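Local atomic coordinates of probable TonB-dependent receptor (PDB entry 4K3F), a protein that probably binds methionine in the periplasm as an NlpA-family lipoprotein of the periplasmic binding protein class, and holds a bound selenomethionine. Residues 15-20 / 217-222; 30-35 / 213-218; 115-120 / 124-129; 132-137 / 193-198; 170-175 / 180-185. All blocks are in the same frame, centred on the assembly; numbering follows the deposited sequence.

Interaction 1 (15-20 / 217-222); sequences AEILNV and KALHSA
Ile17 and Leu219 meet at about a right angle, branch against branch, with Ile17 CG2 resting 3.8 Å from Leu219 CD2. Ile17 presents this methyl because CG1 lies beside its own backbone N (chi1 -70°), which swings CG2 to the position trans to that nitrogen. Leu18, one residue further on, reaches the same Leu219 methyl more loosely, its CD2 standing 4.3 Å from Leu219 CD2, so a single leucine branch serves both helix residues. The contact is small, buried and wholly apolar. Leu219 lies in a type I turn from Ala218 to Ser221, between helices 210-218 and 222-232. Ser221 OG donates to Ala218 O at 2.8 Å in the carbonyl plane, and also caps Ile224 N at the start of helix 222-232. Around this point Phe227 of helix 222-232 packs on Ile17, Val80 of strand 75-82 on Leu219, and Val7 and Ala9 of strand 3-9 on Leu18, which joins helices 11-26 and 210-218 over the larger sheet.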
# COMPACT_ATOMS: atom_id res chain seq x y z
N ALA A 15 -9.94 -1.66 5.88
CA ALA A 15 -10.99 -2.11 6.78
C ALA A 15 -12.28 -1.28 6.60
O ALA A 15 -13.39 -1.79 6.75
CB ALA A 15 -10.51 -2.11 8.23
N GLU A 16 -12.12 -0.03 6.19
CA GLU A 16 -13.29 0.81 5.90
C GLU A 16 -14.03 0.22 4.68
O GLU A 16 -15.24 0.08 4.69
CB GLU A 16 -12.87 2.26 5.64
CG GLU A 16 -12.17 2.91 6.83
CD GLU A 16 -11.98 4.42 6.69
OE1 GLU A 16 -11.69 4.91 5.59
OE2 GLU A 16 -12.05 5.11 7.71
N ILE A 17 -13.29 -0.07 3.62
CA ILE A 17 -13.88 -0.70 2.44
C ILE A 17 -14.61 -1.98 2.79
O ILE A 17 -15.74 -2.22 2.35
CB ILE A 17 -12.77 -0.97 1.38
CG1 ILE A 17 -12.28 0.36 0.80
CG2 ILE A 17 -13.28 -1.92 0.29
CD1 ILE A 17 -10.98 0.24 0.01
N LEU A 18 -13.94 -2.84 3.58
CA LEU A 18 -14.55 -4.08 4.01
C LEU A 18 -15.82 -3.89 4.85
O LEU A 18 -16.78 -4.66 4.64
CB LEU A 18 -13.52 -4.98 4.70
CG LEU A 18 -12.38 -5.48 3.80
CD1 LEU A 18 -11.36 -6.18 4.68
CD2 LEU A 18 -12.84 -6.42 2.70
N ASN A 19 -15.86 -2.87 5.72
CA ASN A 19 -17.08 -2.59 6.51
C ASN A 19 -18.29 -2.24 5.60
O ASN A 19 -19.43 -2.61 5.89
CB ASN A 19 -16.85 -1.42 7.47
CG ASN A 19 -15.96 -1.78 8.66
OD1 ASN A 19 -16.01 -2.86 9.17
ND2 ASN A 19 -15.20 -0.79 9.13
N VAL A 20 -18.01 -1.57 4.49
CA VAL A 20 -19.06 -1.16 3.54
C VAL A 20 -19.52 -2.35 2.70
O VAL A 20 -20.67 -2.39 2.32
CB VAL A 20 -18.54 0.03 2.70
CG1 VAL A 20 -19.46 0.41 1.56
CG2 VAL A 20 -18.33 1.22 3.65
N LYS A 217 -16.05 -10.39 -5.96
CA LYS A 217 -17.01 -9.75 -6.83
C LYS A 217 -17.55 -8.48 -6.18
O LYS A 217 -17.68 -7.47 -6.85
CB LYS A 217 -18.17 -10.70 -7.17
CG LYS A 217 -19.22 -10.10 -8.08
CD LYS A 217 -20.02 -11.19 -8.80
CE LYS A 217 -21.39 -10.71 -9.26
NZ LYS A 217 -22.31 -11.86 -9.47
N ALA A 218 -17.86 -8.53 -4.89
CA ALA A 218 -18.36 -7.34 -4.16
C ALA A 218 -17.35 -6.22 -4.18
O ALA A 218 -17.70 -5.04 -4.25
CB ALA A 218 -18.72 -7.69 -2.72
N LEU A 219 -16.07 -6.57 -4.15
CA LEU A 219 -14.99 -5.57 -4.15
C LEU A 219 -14.80 -4.93 -5.51
O LEU A 219 -14.01 -4.00 -5.60
CB LEU A 219 -13.67 -6.18 -3.67
CG LEU A 219 -13.65 -6.53 -2.17
CD1 LEU A 219 -12.47 -7.40 -1.83
CD2 LEU A 219 -13.60 -5.29 -1.34
N HIS A 220 -15.46 -5.45 -6.55
CA HIS A 220 -15.50 -4.80 -7.88
C HIS A 220 -16.86 -4.16 -8.15
O HIS A 220 -17.14 -3.76 -9.28
CB HIS A 220 -15.15 -5.77 -9.01
CG HIS A 220 -13.69 -6.05 -9.14
ND1 HIS A 220 -13.16 -6.66 -10.27
CD2 HIS A 220 -12.63 -5.78 -8.33
CE1 HIS A 220 -11.84 -6.77 -10.13
NE2 HIS A 220 -11.50 -6.26 -8.96
N SER A 221 -17.70 -4.03 -7.11
CA SER A 221 -19.07 -3.56 -7.30
C SER A 221 -19.07 -2.05 -7.56
O SER A 221 -18.16 -1.31 -7.15
CB SER A 221 -19.96 -3.87 -6.12
OG SER A 221 -19.56 -3.15 -4.99
N ALA A 222 -20.10 -1.60 -8.26
CA ALA A 222 -20.31 -0.16 -8.47
C ALA A 222 -20.43 0.58 -7.15
O ALA A 222 -19.97 1.72 -7.03
CB ALA A 222 -21.56 0.05 -9.29

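Interaction 2 (30-35 / 213-218); sequences VDLKIK and QKLAKA
The aliphatic chain of Lys214 passes over Val30 CG2 at a slant. CB starts toward the strand but stays 4.4 Å from Val30 CG2. CG draws back to 4.7 Å from Val30 CG2, and CD returns to 3.8 Å from that methyl. With Val30 chi1 at 171°, CG1 lies trans to the backbone N, which leaves CG2 as the branch pointing at the lysine chain. CE moves off again and brings NZ to its polar partners, a salt bridge with Asp210 OD2 one turn earlier and a hydrogen bond with Glu28 O just before the strand. The lysine therefore gives its hydrocarbon part to Val30 while its ammonium group joins helix 210-218 to the loop before strand 30-36.

Deeper in, Leu32 and Leu215 cross at about a right angle and meet through both branches: Leu32 CD1 is 4.1 Å from Leu215 CD2, and Leu32 CD2 is 4.2 Å from Leu215 CD1. Strand 30-36 is an edge strand of the six-stranded mixed sheet, hydrogen-bonded in parallel to strand 3-9. Helix 210-218 packs on the sheet beside helix 11-26, whose Leu25 touches both Lys214 and Leu215, while Leu5 of strand 3-9 also touches Leu215.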
# COMPACT_ATOMS: atom_id res chain seq x y z
N VAL A 30 -22.78 -14.77 3.22
CA VAL A 30 -21.40 -14.74 3.68
C VAL A 30 -21.26 -13.80 4.83
O VAL A 30 -21.66 -12.64 4.72
CB VAL A 30 -20.42 -14.31 2.57
CG1 VAL A 30 -19.02 -14.09 3.15
CG2 VAL A 30 -20.41 -15.34 1.47
N ASP A 31 -20.68 -14.29 5.92
CA ASP A 31 -20.50 -13.51 7.15
C ASP A 31 -19.06 -13.07 7.24
O ASP A 31 -18.18 -13.81 7.70
CB ASP A 31 -20.89 -14.33 8.37
CG ASP A 31 -20.72 -13.57 9.67
OD1 ASP A 31 -20.67 -12.32 9.66
OD2 ASP A 31 -20.67 -14.24 10.72
N LEU A 32 -18.81 -11.87 6.73
CA LEU A 32 -17.47 -11.30 6.68
C LEU A 32 -17.04 -10.77 8.04
O LEU A 32 -17.72 -9.92 8.60
CB LEU A 32 -17.41 -10.15 5.69
CG LEU A 32 -16.04 -9.53 5.42
CD1 LEU A 32 -15.09 -10.55 4.79
CD2 LEU A 32 -16.20 -8.36 4.47
N LYS A 33 -15.93 -11.29 8.56
CA LYS A 33 -15.40 -10.92 9.88
C LYS A 33 -14.04 -10.29 9.69
O LYS A 33 -13.06 -10.96 9.24
CB LYS A 33 -15.31 -12.16 10.77
CG LYS A 33 -16.66 -12.85 10.98
CD LYS A 33 -16.50 -14.15 11.77
CE LYS A 33 -17.74 -15.00 11.75
NZ LYS A 33 -17.40 -16.44 11.84
N ILE A 34 -13.95 -9.01 10.03
CA ILE A 34 -12.80 -8.19 9.68
C ILE A 34 -11.96 -8.02 10.95
O ILE A 34 -12.50 -7.73 12.04
CB ILE A 34 -13.26 -6.78 9.23
CG1 ILE A 34 -14.15 -6.87 7.99
CG2 ILE A 34 -12.09 -5.86 8.99
CD1 ILE A 34 -15.06 -5.67 7.86
N LYS A 35 -10.65 -8.24 10.80
CA LYS A 35 -9.71 -8.08 11.91
C LYS A 35 -8.67 -7.06 11.50
O LYS A 35 -7.95 -7.26 10.51
CB LYS A 35 -9.08 -9.44 12.24
CG LYS A 35 -10.00 -10.37 13.05
CD LYS A 35 -11.22 -10.83 12.26
CE LYS A 35 -11.88 -12.05 12.85
NZ LYS A 35 -12.37 -11.79 14.23
N GLN A 213 -15.07 -15.91 -3.64
CA GLN A 213 -15.46 -15.35 -4.92
C GLN A 213 -16.50 -14.26 -4.74
O GLN A 213 -16.46 -13.25 -5.47
CB GLN A 213 -16.05 -16.41 -5.85
CG GLN A 213 -15.09 -17.48 -6.36
CD GLN A 213 -15.80 -18.56 -7.25
OE1 GLN A 213 -17.03 -18.78 -7.19
NE2 GLN A 213 -15.01 -19.20 -8.09
N LYS A 214 -17.43 -14.46 -3.81
CA LYS A 214 -18.46 -13.43 -3.55
C LYS A 214 -17.78 -12.18 -3.03
O LYS A 214 -18.13 -11.09 -3.45
CB LYS A 214 -19.46 -13.96 -2.57
CG LYS A 214 -20.42 -14.96 -3.19
CD LYS A 214 -21.29 -15.65 -2.18
CE LYS A 214 -22.39 -16.47 -2.88
NZ LYS A 214 -23.01 -17.33 -1.86
N LEU A 215 -16.82 -12.31 -2.10
CA LEU A 215 -16.09 -11.12 -1.64
C LEU A 215 -15.37 -10.41 -2.77
O LEU A 215 -15.46 -9.19 -2.89
CB LEU A 215 -15.09 -11.46 -0.53
CG LEU A 215 -14.21 -10.30 0.01
CD1 LEU A 215 -14.97 -9.11 0.55
CD2 LEU A 215 -13.27 -10.80 1.10
N ALA A 216 -14.62 -11.17 -3.58
CA ALA A 216 -13.92 -10.61 -4.73
C ALA A 216 -14.88 -9.82 -5.66
O ALA A 216 -14.57 -8.70 -6.10
CB ALA A 216 -13.16 -11.71 -5.51
N LYS A 217 -16.05 -10.39 -5.96
CA LYS A 217 -17.01 -9.75 -6.83
C LYS A 217 -17.55 -8.48 -6.18
O LYS A 217 -17.68 -7.47 -6.85
CB LYS A 217 -18.17 -10.70 -7.17
CG LYS A 217 -19.22 -10.10 -8.08
CD LYS A 217 -20.02 -11.19 -8.80
CE LYS A 217 -21.39 -10.71 -9.26
NZ LYS A 217 -22.31 -11.86 -9.47
N ALA A 218 -17.86 -8.53 -4.89
CA ALA A 218 -18.36 -7.34 -4.16
C ALA A 218 -17.35 -6.22 -4.18
O ALA A 218 -17.70 -5.04 -4.25
CB ALA A 218 -18.72 -7.69 -2.72

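Interaction 3 (115-120 / 124-129); sequences RALLLL and GVIKLK. With MSE (selenomethionine), chain B.
Leu128 turns CG beside its backbone N (chi1 -65°), which carries CD1 back over helix 110-122 to within 4.1 Å of Leu117 CB and 3.7 Å of Leu117 O. In one of its two conformers, Ile126 has CG1 wedged between the backbone N and the carbonyl carbon, and in that conformer CD1 is set 3.8 Å from Leu120 CB and 4.0 Å from Leu117 CD2. The chain can fold back so abruptly because the helix ends in a Schellman motif at Gly124, whose positive phi of 80° reverses its course. Val125 N then donates to Leu120 O at 3.0 Å, a bond that closes the motif.

The returning segment enters strand 127-128, which pairs antiparallel with strand 141-143, and Asp121 OD2 holds Leu128 N from the helix side. Ile106 of strand 103-107 touches Leu117, and Leu169 of strand 167-170 touches Leu120, which seats helix 110-122 on the five-stranded sheet, with the returning segment against the helix. At the other end of the segment Arg115 extends its whole chain into the ligand pocket, its guanidinium also salt-bridged to Glu190 and in a cation-pi contact with Tyr196. Meeting the ligand carboxylate with its edge, the group gives NH1 to selenomethionine OXT at 2.8 Å, with a bent N-H...O angle of 133°.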
# COMPACT_ATOMS: atom_id res chain seq x y z
N ARG A 115 9.99 1.34 -4.86
CA ARG A 115 8.92 2.21 -5.31
C ARG A 115 9.18 3.70 -4.98
O ARG A 115 9.00 4.58 -5.82
CB ARG A 115 7.66 1.73 -4.64
CG ARG A 115 6.47 2.62 -4.73
CD ARG A 115 5.36 2.01 -3.90
NE ARG A 115 4.12 2.58 -4.31
CZ ARG A 115 2.94 2.29 -3.78
NH1 ARG A 115 2.86 1.45 -2.75
NH2 ARG A 115 1.88 2.88 -4.26
N ALA A 116 9.62 3.96 -3.74
CA ALA A 116 9.96 5.30 -3.31
C ALA A 116 11.10 5.86 -4.12
O ALA A 116 11.03 7.01 -4.57
CB ALA A 116 10.31 5.29 -1.82
N LEU A 117 12.16 5.04 -4.35
CA LEU A 117 13.29 5.52 -5.15
C LEU A 117 12.83 5.85 -6.58
O LEU A 117 13.31 6.81 -7.19
CB LEU A 117 14.40 4.49 -5.17
CG LEU A 117 15.14 4.32 -3.84
CD1 LEU A 117 16.05 3.10 -3.88
CD2 LEU A 117 15.95 5.57 -3.54
N LEU A 118 11.94 5.03 -7.13
CA LEU A 118 11.41 5.31 -8.47
C LEU A 118 10.62 6.62 -8.54
O LEU A 118 10.71 7.32 -9.55
CB LEU A 118 10.54 4.14 -8.97
CG LEU A 118 11.34 2.88 -9.32
CD1 LEU A 118 10.39 1.76 -9.71
CD2 LEU A 118 12.31 3.11 -10.46
N LEU A 119 9.88 6.95 -7.49
CA LEU A 119 9.19 8.24 -7.42
C LEU A 119 10.22 9.36 -7.36
O LEU A 119 10.08 10.39 -8.04
CB LEU A 119 8.23 8.31 -6.20
CG LEU A 119 7.51 9.66 -6.06
CD1 LEU A 119 6.72 10.01 -7.34
CD2 LEU A 119 6.64 9.69 -4.82
N LEU A 120 11.28 9.20 -6.56
CA LEU A 120 12.34 10.23 -6.51
C LEU A 120 12.97 10.40 -7.91
O LEU A 120 13.32 11.53 -8.34
CB LEU A 120 13.43 9.89 -5.49
CG LEU A 120 12.95 9.88 -4.05
CD1 LEU A 120 14.03 9.39 -3.08
CD2 LEU A 120 12.48 11.26 -3.64
N GLY A 124 12.76 13.77 -10.40
CA GLY A 124 14.01 14.42 -10.75
C GLY A 124 14.90 14.78 -9.59
O GLY A 124 15.80 15.59 -9.75
N VAL A 125 14.68 14.18 -8.43
CA VAL A 125 15.50 14.40 -7.25
C VAL A 125 16.83 13.66 -7.36
O VAL A 125 17.89 14.22 -7.05
CB VAL A 125 14.72 13.94 -5.98
CG1 VAL A 125 15.55 14.03 -4.70
CG2 VAL A 125 13.47 14.78 -5.83
N ILE A 126 16.77 12.41 -7.82
CA ILE A 126 17.94 11.61 -8.10
C ILE A 126 17.71 10.97 -9.44
O ILE A 126 16.63 11.11 -10.03
CB ILE A 126 18.13 10.46 -7.09
CG1 ILE A 126 16.96 9.49 -7.21
CG2 ILE A 126 18.32 11.00 -5.66
CD1 ILE A 126 16.88 8.43 -6.14
N LYS A 127 18.70 10.24 -9.92
CA LYS A 127 18.53 9.40 -11.09
C LYS A 127 19.00 7.98 -10.74
O LYS A 127 20.01 7.80 -10.05
CB LYS A 127 19.26 9.96 -12.31
CG LYS A 127 18.93 9.18 -13.56
CD LYS A 127 19.33 9.93 -14.82
CE LYS A 127 18.31 9.68 -15.91
NZ LYS A 127 18.18 8.23 -16.20
N LEU A 128 18.19 6.99 -11.13
CA LEU A 128 18.54 5.59 -10.99
C LEU A 128 19.13 5.03 -12.30
O LEU A 128 18.84 5.54 -13.39
CB LEU A 128 17.30 4.78 -10.63
CG LEU A 128 16.65 5.07 -9.26
CD1 LEU A 128 15.30 4.38 -9.21
CD2 LEU A 128 17.53 4.58 -8.12
N LYS A 129 19.95 3.98 -12.18
CA LYS A 129 20.55 3.33 -13.35
C LYS A 129 19.50 2.91 -14.37
O LYS A 129 18.36 2.62 -14.01
CB LYS A 129 21.39 2.11 -12.93
CG LYS A 129 20.58 0.96 -12.34
CD LYS A 129 21.48 -0.12 -11.74
CE LYS A 129 20.71 -1.41 -11.46
NZ LYS A 129 21.50 -2.41 -10.68
N MSE B . -1.55 0.15 1.07
CA MSE B . -0.08 0.11 0.85
C MSE B . 0.18 0.81 -0.48
O MSE B . -0.54 0.57 -1.45
OXT MSE B . 1.13 1.60 -0.59
CB MSE B . 0.47 -1.32 0.83
CG MSE B . 1.96 -1.37 0.64
SE MSE B . 2.56 -3.23 0.44
CE MSE B . 2.22 -3.87 2.18

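Interaction 4 (132-137 / 193-198); sequences KSITAT and DSPYVN. With MSE (selenomethionine), chain B.
Ile134 meets Tyr196 end-on at the hydroxyl, with its CB 3.8 Å from Tyr196 OH, while its CD1 slides past Pro195 in the opposite direction, 4.1 Å from Pro195 CB. One water joins Ile134 and Tyr196: it lies 2.7 Å from Tyr196 OH, in the plane of the phenol at its edge. Behind this first shell Pro195 CB lies 3.8 Å above the centre of the Tyr196 ring, packing the two neighbours together. An ST turn shapes each loop, Ser133 OG accepting from Thr135 N and Ser194 OG from Tyr196 N, and Pro61 of helix 60-70 touches both Ile134 and Tyr196.

Further along, Asn198 grips the selenomethionine with both ends of its amide: ND2 donates to ligand O at 2.8 Å, nearly straight at 160°, and OD1 accepts from ligand N at 2.9 Å. His14 NE2 is also bonded to OD1, and ND2 makes a weak bond back to Tyr196 O that helps position the loop. Between the two loops themselves little apolar surface is joined, and the polar link runs through the water, which takes the phenol proton and gives one of its own to Ile134 O.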
# COMPACT_ATOMS: atom_id res chain seq x y z
N LYS A 132 17.31 -0.32 -14.10
CA LYS A 132 16.74 -0.55 -12.77
C LYS A 132 15.42 -1.33 -12.83
O LYS A 132 14.68 -1.24 -13.79
CB LYS A 132 16.58 0.74 -11.98
CG LYS A 132 15.28 1.48 -12.23
CD LYS A 132 15.30 2.28 -13.49
CE LYS A 132 14.12 3.22 -13.57
NZ LYS A 132 14.15 4.03 -14.81
N SER A 133 15.14 -2.06 -11.74
CA SER A 133 13.87 -2.74 -11.56
C SER A 133 13.09 -2.03 -10.48
O SER A 133 13.59 -1.07 -9.89
CB SER A 133 14.13 -4.20 -11.13
OG SER A 133 14.51 -4.24 -9.78
N ILE A 134 11.87 -2.51 -10.18
CA ILE A 134 11.07 -1.92 -9.12
C ILE A 134 11.54 -2.33 -7.68
O ILE A 134 11.00 -1.83 -6.72
CB ILE A 134 9.56 -2.11 -9.33
CG1 ILE A 134 9.17 -3.57 -9.14
CG2 ILE A 134 9.14 -1.53 -10.69
CD1 ILE A 134 7.68 -3.79 -9.02
N THR A 135 12.60 -3.14 -7.58
CA THR A 135 13.25 -3.35 -6.30
C THR A 135 14.63 -2.68 -6.28
O THR A 135 15.57 -3.18 -5.65
CB THR A 135 13.33 -4.83 -5.91
OG1 THR A 135 13.71 -5.61 -7.05
CG2 THR A 135 11.97 -5.34 -5.46
N ALA A 136 14.76 -1.55 -6.97
CA ALA A 136 15.96 -0.75 -6.87
C ALA A 136 16.30 -0.42 -5.43
O ALA A 136 15.41 -0.32 -4.58
CB ALA A 136 15.82 0.53 -7.69
N THR A 137 17.60 -0.25 -5.18
CA THR A 137 18.11 0.18 -3.88
C THR A 137 18.94 1.44 -4.05
O THR A 137 19.27 1.81 -5.17
CB THR A 137 19.00 -0.91 -3.26
OG1 THR A 137 20.22 -1.03 -4.01
CG2 THR A 137 18.26 -2.25 -3.22
N ASP A 193 -1.58 4.49 -12.72
CA ASP A 193 -1.29 3.31 -13.55
C ASP A 193 0.07 2.74 -13.20
O ASP A 193 1.08 3.08 -13.79
CB ASP A 193 -1.35 3.67 -15.04
CG ASP A 193 -2.70 3.37 -15.64
OD1 ASP A 193 -3.73 3.56 -14.95
OD2 ASP A 193 -2.74 2.93 -16.81
N SER A 194 0.08 1.89 -12.19
CA SER A 194 1.31 1.52 -11.52
C SER A 194 1.33 0.04 -11.24
O SER A 194 0.31 -0.65 -11.38
CB SER A 194 1.48 2.32 -10.22
OG SER A 194 0.62 1.81 -9.18
N PRO A 195 2.48 -0.45 -10.75
CA PRO A 195 2.54 -1.85 -10.28
C PRO A 195 1.79 -2.16 -8.99
O PRO A 195 1.85 -3.30 -8.53
CB PRO A 195 4.06 -2.08 -10.06
CG PRO A 195 4.71 -1.07 -10.95
CD PRO A 195 3.82 0.15 -10.89
N TYR A 196 1.16 -1.17 -8.37
CA TYR A 196 0.85 -1.26 -6.94
C TYR A 196 -0.63 -1.36 -6.57
O TYR A 196 -1.05 -0.97 -5.46
CB TYR A 196 1.55 -0.15 -6.15
CG TYR A 196 3.02 -0.08 -6.46
CD1 TYR A 196 3.89 -1.10 -6.09
CD2 TYR A 196 3.53 0.97 -7.24
CE1 TYR A 196 5.23 -1.06 -6.40
CE2 TYR A 196 4.88 1.00 -7.55
CZ TYR A 196 5.71 -0.02 -7.15
OH TYR A 196 7.02 0.03 -7.48
N VAL A 197 -1.41 -2.00 -7.42
CA VAL A 197 -2.78 -2.29 -7.05
C VAL A 197 -2.79 -3.15 -5.79
O VAL A 197 -2.02 -4.09 -5.65
CB VAL A 197 -3.52 -3.02 -8.19
CG1 VAL A 197 -4.90 -3.45 -7.76
CG2 VAL A 197 -3.57 -2.15 -9.43
N ASN A 198 -3.61 -2.74 -4.82
CA ASN A 198 -3.81 -3.53 -3.60
C ASN A 198 -4.77 -4.68 -3.85
O ASN A 198 -5.79 -4.52 -4.51
CB ASN A 198 -4.33 -2.63 -2.46
CG ASN A 198 -3.21 -1.77 -1.84
OD1 ASN A 198 -3.15 -1.61 -0.63
ND2 ASN A 198 -2.26 -1.27 -2.69
N MSE B . -1.55 0.15 1.07
CA MSE B . -0.08 0.11 0.85
C MSE B . 0.18 0.81 -0.48
O MSE B . -0.54 0.57 -1.45
OXT MSE B . 1.13 1.60 -0.59
CB MSE B . 0.47 -1.32 0.83
CG MSE B . 1.96 -1.37 0.64
SE MSE B . 2.56 -3.23 0.44
CE MSE B . 2.22 -3.87 2.18
O HOH W 1 8.43 -1.71 -6.04

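Interaction 5 (170-175 / 180-185); sequences INTNYA and LNPTKD. With MSE (selenomethionine), chain B.
Leu180 N donates to Ala175 O at 2.9 Å with an N-H...O angle of 156°, so that the chain leaving helix 172-177 is tied to its last turn. Leu180 then folds its side chain back: CD1 lies 4.0 Å from Ile170 CD1, the two side chains crossing at about a right angle, and 4.1 Å from Ala175 CB. Thr172 CG2 rests near Pro182 CG. Pro182 opens the short helix 182-185, and Asn181 is its N-cap, OD1 accepting from Lys184 N from above the amide plane and from Thr183 OG1 in that plane, on a lone pair. Asp185 OD2 in turn accepts from Asn181 N at 2.9 Å. Tyr88 of strand 86-88, in the five-stranded sheet, touches Ile170, Ala175, Leu180 and Pro182. The start of helix 172-177 faces the pocket, where Asn171 ND2 donates almost straight (169°) to selenomethionine OXT at 2.9 Å. Asn173 OD1, also bonded to Tyr40 OH, accepts only weakly from the ligand N at 3.4 Å.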
# COMPACT_ATOMS: atom_id res chain seq x y z
N ILE A 170 5.71 8.27 2.05
CA ILE A 170 4.88 7.54 3.02
C ILE A 170 3.76 6.84 2.30
O ILE A 170 3.05 7.46 1.52
CB ILE A 170 4.27 8.50 4.03
CG1 ILE A 170 5.42 9.27 4.71
CG2 ILE A 170 3.43 7.74 5.02
CD1 ILE A 170 4.96 10.29 5.70
N ASN A 171 3.64 5.53 2.55
CA ASN A 171 2.54 4.75 2.00
C ASN A 171 1.23 5.41 2.37
O ASN A 171 1.00 5.84 3.53
CB ASN A 171 2.55 3.32 2.53
CG ASN A 171 3.76 2.54 2.06
OD1 ASN A 171 4.84 2.56 2.71
ND2 ASN A 171 3.64 1.91 0.92
N THR A 172 0.32 5.43 1.41
CA THR A 172 -0.92 6.22 1.59
C THR A 172 -1.79 5.73 2.76
O THR A 172 -2.43 6.52 3.48
CB THR A 172 -1.68 6.25 0.26
OG1 THR A 172 -0.87 6.98 -0.67
CG2 THR A 172 -3.05 6.88 0.40
N ASN A 173 -1.88 4.41 2.98
CA ASN A 173 -2.65 3.91 4.10
C ASN A 173 -2.21 4.52 5.42
O ASN A 173 -3.05 4.97 6.21
CB ASN A 173 -2.67 2.38 4.19
CG ASN A 173 -1.34 1.80 4.61
OD1 ASN A 173 -0.38 1.77 3.85
ND2 ASN A 173 -1.29 1.33 5.84
N TYR A 174 -0.89 4.65 5.59
CA TYR A 174 -0.34 5.28 6.75
C TYR A 174 -0.47 6.81 6.71
O TYR A 174 -0.76 7.42 7.73
CB TYR A 174 1.12 4.87 6.98
CG TYR A 174 1.28 3.42 7.38
CD1 TYR A 174 0.55 2.88 8.43
CD2 TYR A 174 2.15 2.60 6.71
CE1 TYR A 174 0.67 1.56 8.81
CE2 TYR A 174 2.32 1.28 7.07
CZ TYR A 174 1.56 0.73 8.09
OH TYR A 174 1.75 -0.58 8.46
N ALA A 175 -0.28 7.42 5.55
CA ALA A 175 -0.49 8.85 5.41
C ALA A 175 -1.91 9.31 5.80
O ALA A 175 -2.07 10.28 6.52
CB ALA A 175 -0.15 9.27 4.01
N LEU A 180 -2.68 13.11 6.65
CA LEU A 180 -2.04 13.76 5.51
C LEU A 180 -2.98 13.65 4.34
O LEU A 180 -3.77 12.71 4.24
CB LEU A 180 -0.65 13.18 5.22
CG LEU A 180 0.34 13.24 6.39
CD1 LEU A 180 1.57 12.38 6.15
CD2 LEU A 180 0.75 14.68 6.64
N ASN A 181 -2.95 14.65 3.46
CA ASN A 181 -3.81 14.67 2.29
C ASN A 181 -2.89 14.58 1.08
O ASN A 181 -2.24 15.55 0.73
CB ASN A 181 -4.64 15.97 2.21
CG ASN A 181 -5.62 15.96 1.04
OD1 ASN A 181 -5.32 15.48 -0.06
ND2 ASN A 181 -6.81 16.49 1.28
N PRO A 182 -2.79 13.40 0.46
CA PRO A 182 -1.86 13.20 -0.65
C PRO A 182 -2.08 14.17 -1.81
O PRO A 182 -1.12 14.65 -2.42
CB PRO A 182 -2.17 11.76 -1.09
CG PRO A 182 -2.69 11.10 0.14
CD PRO A 182 -3.42 12.14 0.91
N THR A 183 -3.33 14.42 -2.15
CA THR A 183 -3.65 15.26 -3.30
C THR A 183 -3.32 16.76 -3.03
O THR A 183 -2.95 17.49 -3.94
CB THR A 183 -5.11 15.04 -3.80
OG1 THR A 183 -6.03 15.43 -2.79
CG2 THR A 183 -5.36 13.63 -4.15
N LYS A 184 -3.35 17.21 -1.78
CA LYS A 184 -3.01 18.60 -1.47
C LYS A 184 -1.64 18.83 -0.86
O LYS A 184 -1.06 19.89 -1.05
CB LYS A 184 -4.02 19.18 -0.47
CG LYS A 184 -5.46 19.19 -0.98
CD LYS A 184 -6.41 19.89 -0.00
CE LYS A 184 -7.86 19.54 -0.26
NZ LYS A 184 -8.74 20.23 0.72
N ASP A 185 -1.14 17.89 -0.07
CA ASP A 185 0.08 18.06 0.73
C ASP A 185 1.32 17.53 -0.03
O ASP A 185 2.41 17.97 0.26
CB ASP A 185 -0.01 17.30 2.08
CG ASP A 185 -1.12 17.81 3.01
OD1 ASP A 185 -1.59 18.96 2.80
OD2 ASP A 185 -1.50 17.05 3.98
N MSE B . -1.55 0.15 1.07
CA MSE B . -0.08 0.11 0.85
C MSE B . 0.18 0.81 -0.48
O MSE B . -0.54 0.57 -1.45
OXT MSE B . 1.13 1.60 -0.59
CB MSE B . 0.47 -1.32 0.83
CG MSE B . 1.96 -1.37 0.64
SE MSE B . 2.56 -3.23 0.44
CE MSE B . 2.22 -3.87 2.18

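Overall arrangement
Interactions 1 and 2 touch, with centres 8 Å apart, and share helix 210-218 on the six-stranded sheet, and each joins an early part of the chain to a late one. Interactions 3, 4 and 5 all lie between those parts in sequence. Interaction 3 closes before interaction 4 opens, and interaction 5 falls within the span of interaction 4. Interactions 3 and 5 lie against the five-stranded sheet, with interaction 3 centred about 33 Å from interaction 1 across the chain's centre. Interaction 4 includes the loop 193-198, which runs from the five-stranded to the six-stranded sheet. Interactions 3, 4 and 5 each supply ligand residues, consistent with selenomethionine lying between two lobes, as in periplasmic binding proteins.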